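Long-range contact in arabinan-endo 1,5-alpha-l-arabinase (Bacillus subtilis, PDB 1UV4), which cleaves internal alpha-1,5-linked arabinofuranosyl bonds of linear and branched arabinan, contributing to the breakdown of plant cell walls: residues L243-G255 with R266-L280. Numbering follows the deposited sequence.
With EDO (1,2-ethanediol), chain E.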
loop_
_atom_site.group_PDB
_atom_site.type_symbol
_atom_site.label_atom_id
_atom_site.label_comp_id
_atom_site.label_asym_id
_atom_site.label_seq_id
_atom_site.Cartn_x
_atom_site.Cartn_y
_atom_site.Cartn_z
ATOM N N LEU A 243 8.606 9.668 -9.832
ATOM C CA LEU A 243 9.707 9.521 -8.889
ATOM C C LEU A 243 10.708 8.477 -9.319
ATOM O O LEU A 243 11.914 8.658 -9.155
ATOM C CB LEU A 243 9.181 9.107 -7.527
ATOM C CG LEU A 243 10.226 9.032 -6.392
ATOM C CD1 LEU A 243 10.807 10.413 -6.091
ATOM C CD2 LEU A 243 9.612 8.393 -5.202
ATOM N N ASP A 244 10.212 7.383 -9.897
ATOM C CA ASP A 244 11.067 6.212 -10.103
ATOM C C ASP A 244 10.445 5.370 -11.179
ATOM O O ASP A 244 9.287 4.974 -11.071
ATOM C CB ASP A 244 11.088 5.456 -8.783
ATOM C CG ASP A 244 12.117 4.329 -8.696
ATOM O OD1 ASP A 244 12.681 3.866 -9.707
ATOM O OD2 ASP A 244 12.429 3.852 -7.571
ATOM N N SER A 245 11.219 5.103 -12.216
ATOM C CA SER A 245 10.817 4.211 -13.292
ATOM C C SER A 245 11.776 3.024 -13.422
ATOM O O SER A 245 11.764 2.334 -14.424
ATOM C CB SER A 245 10.682 4.987 -14.612
ATOM O OG SER A 245 11.879 5.610 -14.940
ATOM N N GLY A 246 12.610 2.791 -12.401
ATOM C CA GLY A 246 13.518 1.673 -12.416
ATOM C C GLY A 246 14.844 2.046 -13.028
ATOM O O GLY A 246 15.118 3.178 -13.386
ATOM N N ASN A 247 15.693 1.042 -13.171
ATOM C CA ASN A 247 16.995 1.249 -13.770
ATOM C C ASN A 247 17.465 -0.057 -14.426
ATOM O O ASN A 247 16.624 -0.903 -14.696
ATOM C CB ASN A 247 17.973 1.879 -12.760
ATOM C CG ASN A 247 18.241 1.034 -11.547
ATOM O OD1 ASN A 247 18.069 -0.272 -11.643
ATOM N ND2 ASN A 247 18.692 1.568 -10.476
ATOM N N ASP A 248 18.768 -0.241 -14.641
ATOM C CA ASP A 248 19.272 -1.379 -15.418
ATOM C C ASP A 248 18.940 -2.695 -14.719
ATOM O O ASP A 248 18.651 -3.701 -15.362
ATOM C CB ASP A 248 20.815 -1.348 -15.598
ATOM C CG ASP A 248 21.351 -0.089 -16.313
ATOM O OD1 ASP A 248 20.748 0.994 -16.135
ATOM O OD2 ASP A 248 22.382 -0.123 -17.004
ATOM N N GLN A 249 19.119 -2.712 -13.414
ATOM C CA GLN A 249 18.916 -3.919 -12.614
ATOM C C GLN A 249 17.496 -4.070 -12.066
ATOM O O GLN A 249 16.950 -5.188 -12.006
ATOM C CB GLN A 249 19.860 -3.939 -11.427
ATOM C CG GLN A 249 19.659 -5.153 -10.510
ATOM C CD GLN A 249 20.710 -5.298 -9.415
ATOM O OE1 GLN A 249 21.650 -4.499 -9.309
ATOM N NE2 GLN A 249 20.557 -6.310 -8.604
ATOM N N TRP A 250 16.896 -2.974 -11.633
ATOM C CA TRP A 250 15.644 -2.985 -10.869
ATOM C C TRP A 250 14.495 -2.517 -11.753
ATOM O O TRP A 250 14.436 -1.379 -12.168
ATOM C CB TRP A 250 15.785 -2.098 -9.650
ATOM C CG TRP A 250 16.770 -2.671 -8.700
ATOM C CD1 TRP A 250 17.975 -2.152 -8.398
ATOM C CD2 TRP A 250 16.635 -3.861 -7.913
ATOM N NE1 TRP A 250 18.634 -2.954 -7.500
ATOM C CE2 TRP A 250 17.828 -4.016 -7.190
ATOM C CE3 TRP A 250 15.635 -4.847 -7.769
ATOM C CZ2 TRP A 250 18.048 -5.082 -6.323
ATOM C CZ3 TRP A 250 15.863 -5.896 -6.905
ATOM C CH2 TRP A 250 17.051 -6.010 -6.203
ATOM N N LYS A 251 13.567 -3.423 -12.045
ATOM C CA LYS A 251 12.480 -3.165 -12.957
ATOM C C LYS A 251 11.157 -3.003 -12.204
ATOM O O LYS A 251 10.936 -3.587 -11.133
ATOM C CB LYS A 251 12.378 -4.303 -13.984
ATOM C CG LYS A 251 13.705 -4.623 -14.678
ATOM C CD LYS A 251 14.219 -3.434 -15.431
ATOM C CE LYS A 251 15.344 -3.772 -16.385
ATOM N NZ LYS A 251 16.016 -2.519 -16.975
ATOM N N GLY A 252 10.243 -2.247 -12.787
ATOM C CA GLY A 252 8.883 -2.158 -12.296
ATOM C C GLY A 252 8.713 -1.785 -10.840
ATOM O O GLY A 252 7.938 -2.436 -10.108
ATOM N N PRO A 253 9.368 -0.716 -10.390
ATOM C CA PRO A 253 9.187 -0.297 -8.988
ATOM C C PRO A 253 7.748 0.072 -8.687
ATOM O O PRO A 253 7.044 0.633 -9.497
ATOM C CB PRO A 253 10.056 0.937 -8.847
ATOM C CG PRO A 253 10.136 1.457 -10.243
ATOM C CD PRO A 253 10.214 0.239 -11.123
ATOM N N GLY A 254 7.308 -0.294 -7.493
ATOM C CA GLY A 254 5.948 -0.021 -7.074
ATOM C C GLY A 254 5.637 -0.550 -5.713
ATOM O O GLY A 254 6.538 -0.972 -4.971
ATOM N N GLY A 255 4.364 -0.520 -5.352
ATOM C CA GLY A 255 3.977 -0.967 -4.036
ATOM C C GLY A 255 4.584 -0.129 -2.948
ATOM O O GLY A 255 4.822 -0.600 -1.832
ATOM N N ARG A 266 9.666 0.142 -1.148
ATOM C CA ARG A 266 8.925 -0.295 -2.354
ATOM C C ARG A 266 9.452 -1.653 -2.748
ATOM O O ARG A 266 10.468 -2.106 -2.193
ATOM C CB ARG A 266 9.138 0.687 -3.515
ATOM C CG ARG A 266 10.457 0.644 -4.185
ATOM C CD ARG A 266 11.244 1.778 -3.872
ATOM N NE ARG A 266 12.539 1.901 -4.562
ATOM C CZ ARG A 266 13.605 2.395 -3.969
ATOM N NH1 ARG A 266 13.536 2.784 -2.710
ATOM N NH2 ARG A 266 14.722 2.548 -4.646
ATOM N N HIS A 267 8.769 -2.324 -3.663
ATOM C CA HIS A 267 9.343 -3.508 -4.297
ATOM C C HIS A 267 9.889 -3.126 -5.657
ATOM O O HIS A 267 9.489 -2.121 -6.235
ATOM C CB HIS A 267 8.342 -4.667 -4.390
ATOM C CG HIS A 267 7.134 -4.396 -5.251
ATOM N ND1 HIS A 267 5.844 -4.338 -4.754
ATOM C CD2 HIS A 267 7.029 -4.176 -6.589
ATOM C CE1 HIS A 267 5.007 -4.050 -5.743
ATOM N NE2 HIS A 267 5.706 -3.932 -6.858
ATOM N N ALA A 268 10.815 -3.925 -6.188
ATOM C CA ALA A 268 11.228 -3.812 -7.591
ATOM C C ALA A 268 11.787 -5.172 -7.978
ATOM O O ALA A 268 12.230 -5.943 -7.097
ATOM C CB ALA A 268 12.239 -2.723 -7.789
ATOM N N TYR A 269 11.730 -5.496 -9.262
ATOM C CA TYR A 269 12.024 -6.833 -9.755
ATOM C C TYR A 269 13.465 -6.934 -10.236
ATOM O O TYR A 269 13.920 -6.193 -11.096
ATOM C CB TYR A 269 11.048 -7.166 -10.851
ATOM C CG TYR A 269 9.611 -7.175 -10.417
ATOM C CD1 TYR A 269 8.843 -5.995 -10.403
ATOM C CD2 TYR A 269 9.017 -8.307 -9.938
ATOM C CE1 TYR A 269 7.504 -6.008 -10.021
ATOM C CE2 TYR A 269 7.700 -8.324 -9.550
ATOM C CZ TYR A 269 6.955 -7.164 -9.583
ATOM O OH TYR A 269 5.598 -7.217 -9.215
ATOM N N ASP A 270 14.192 -7.902 -9.675
ATOM C CA ASP A 270 15.655 -8.012 -9.842
ATOM C C ASP A 270 16.047 -8.723 -11.165
ATOM O O ASP A 270 15.914 -9.946 -11.313
ATOM C CB ASP A 270 16.231 -8.781 -8.651
ATOM C CG ASP A 270 17.740 -8.636 -8.501
ATOM O OD1 ASP A 270 18.404 -8.164 -9.403
ATOM O OD2 ASP A 270 18.321 -9.030 -7.473
ATOM N N ALA A 271 16.544 -7.955 -12.117
ATOM C CA ALA A 271 17.012 -8.523 -13.376
ATOM C C ALA A 271 18.242 -9.418 -13.209
ATOM O O ALA A 271 18.605 -10.152 -14.111
ATOM C CB ALA A 271 17.314 -7.429 -14.411
ATOM N N ASN A 272 18.902 -9.322 -12.055
ATOM C CA ASN A 272 20.011 -10.211 -11.720
ATOM C C ASN A 272 19.632 -11.388 -10.810
ATOM O O ASN A 272 20.501 -12.155 -10.388
ATOM C CB ASN A 272 21.131 -9.380 -11.057
ATOM C CG ASN A 272 22.458 -10.126 -10.983
ATOM O OD1 ASN A 272 22.938 -10.723 -12.073
ATOM N ND2 ASN A 272 23.051 -10.171 -9.850
ATOM N N ASP A 273 18.348 -11.523 -10.478
ATOM C CA ASP A 273 17.879 -12.634 -9.672
ATOM C C ASP A 273 16.453 -13.041 -10.019
ATOM O O ASP A 273 15.510 -12.878 -9.251
ATOM C CB ASP A 273 18.037 -12.320 -8.194
ATOM C CG ASP A 273 17.609 -13.460 -7.307
ATOM O OD1 ASP A 273 17.656 -14.641 -7.747
ATOM O OD2 ASP A 273 17.282 -13.233 -6.142
ATOM N N ASN A 274 16.342 -13.549 -11.238
ATOM C CA ASN A 274 15.153 -14.230 -11.744
ATOM C C ASN A 274 13.909 -13.373 -11.723
ATOM O O ASN A 274 12.793 -13.899 -11.687
ATOM C CB ASN A 274 14.923 -15.551 -10.999
ATOM C CG ASN A 274 15.852 -16.645 -11.457
ATOM O OD1 ASN A 274 16.299 -16.605 -12.666
ATOM N ND2 ASN A 274 16.157 -17.597 -10.642
ATOM N N GLY A 275 14.087 -12.060 -11.811
ATOM C CA GLY A 275 12.960 -11.146 -11.792
ATOM C C GLY A 275 12.145 -11.161 -10.527
ATOM O O GLY A 275 10.975 -10.811 -10.533
ATOM N N ILE A 276 12.744 -11.593 -9.427
ATOM C CA ILE A 276 12.069 -11.723 -8.131
ATOM C C ILE A 276 11.896 -10.307 -7.537
ATOM O O ILE A 276 12.811 -9.507 -7.604
ATOM C CB ILE A 276 12.897 -12.609 -7.174
ATOM C CG1 ILE A 276 12.933 -14.073 -7.674
ATOM C CG2 ILE A 276 12.414 -12.513 -5.714
ATOM C CD1 ILE A 276 14.060 -14.896 -7.114
ATOM N N PRO A 277 10.714 -9.969 -7.004
ATOM C CA PRO A 277 10.547 -8.663 -6.348
ATOM C C PRO A 277 11.237 -8.682 -4.965
ATOM O O PRO A 277 11.025 -9.571 -4.132
ATOM C CB PRO A 277 9.037 -8.539 -6.171
ATOM C CG PRO A 277 8.535 -9.939 -6.046
ATOM C CD PRO A 277 9.464 -10.755 -6.913
ATOM N N LYS A 278 12.027 -7.645 -4.738
ATOM C CA LYS A 278 12.729 -7.419 -3.494
ATOM C C LYS A 278 12.287 -6.091 -2.895
ATOM O O LYS A 278 11.805 -5.184 -3.590
ATOM C CB LYS A 278 14.234 -7.396 -3.729
ATOM C CG LYS A 278 14.780 -8.578 -4.543
ATOM C CD LYS A 278 14.623 -9.897 -3.783
ATOM C CE LYS A 278 15.493 -11.081 -4.379
ATOM N NZ LYS A 278 16.863 -10.657 -4.782
ATOM N N LEU A 279 12.547 -5.964 -1.591
ATOM C CA LEU A 279 12.320 -4.728 -0.824
ATOM C C LEU A 279 13.493 -3.772 -0.993
ATOM O O LEU A 279 14.606 -4.099 -0.603
ATOM C CB LEU A 279 12.146 -5.085 0.635
ATOM C CG LEU A 279 12.001 -3.944 1.630
ATOM C CD1 LEU A 279 10.840 -3.069 1.329
ATOM C CD2 LEU A 279 11.841 -4.493 3.034
ATOM N N LEU A 280 13.228 -2.590 -1.560
ATOM C CA LEU A 280 14.227 -1.526 -1.731
ATOM C C LEU A 280 13.787 -0.364 -0.859
ATOM O O LEU A 280 12.607 -0.040 -0.727
ATOM C CB LEU A 280 14.330 -1.065 -3.162
ATOM C CG LEU A 280 15.167 -1.914 -4.099
ATOM C CD1 LEU A 280 14.675 -3.305 -4.292
ATOM C CD2 LEU A 280 15.276 -1.226 -5.463
HETATM C C1 EDO E . 14.263 0.957 -8.457
HETATM O O1 EDO E . 13.717 1.607 -7.315
HETATM C C2 EDO E . 15.543 1.626 -8.893
HETATM O O2 EDO E . 15.253 2.761 -9.691
#
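W250 lies across the strand pair with L280 CD2 over one face of its indole, 3.9 Å from the centroid of the five-membered ring, a CH-pi contact. With CG anti to its carbonyl carbon (chi1 -67°), the ring reaches over the neighbouring strand: W250 CE3 meets A268 CB at 4.0 Å, W250 CZ3 touches D270 CB, and K278 CG sits at the ring edge. The opposite face carries Q249 CG and D270 OD1. Beneath, K251 and Y269 exchange two antiparallel backbone bonds, as do G254 and H267, and a beta bulge between these pairs shifts the register by one. G254 O also lies over the centre of the H267 imidazole, whose ND1 and NE2 bond D14 N and T212 OG1. At one polar end, Q249 NE2 gives D270 OD1 a 3.0 Å bond from above the carboxylate plane, while N272 N arrives from the opposite face; K278 NZ bonds D273 OD2 and, weakly, D270 OD2. At the other, D244 OD2 and R266 NE are 3.6 Å apart, a salt bridge without a directed N-H; Y293 OH also bonds D244 OD2, and N282 OD1 holds R266 NH1. A 1,2-ethanediol, probably from the crystallisation liquor, lies between them: O1 donates to D244 OD2 (2.6 Å) and accepts from R266 NE and NH2, O2 donates to D244 OD1. Hairpin 250-270, strand 276-283 and outermost strand 4-8 form one propeller blade; its H267 bond to the inferred proton acceptor D14 is consistent with holding that residue's backbone in place.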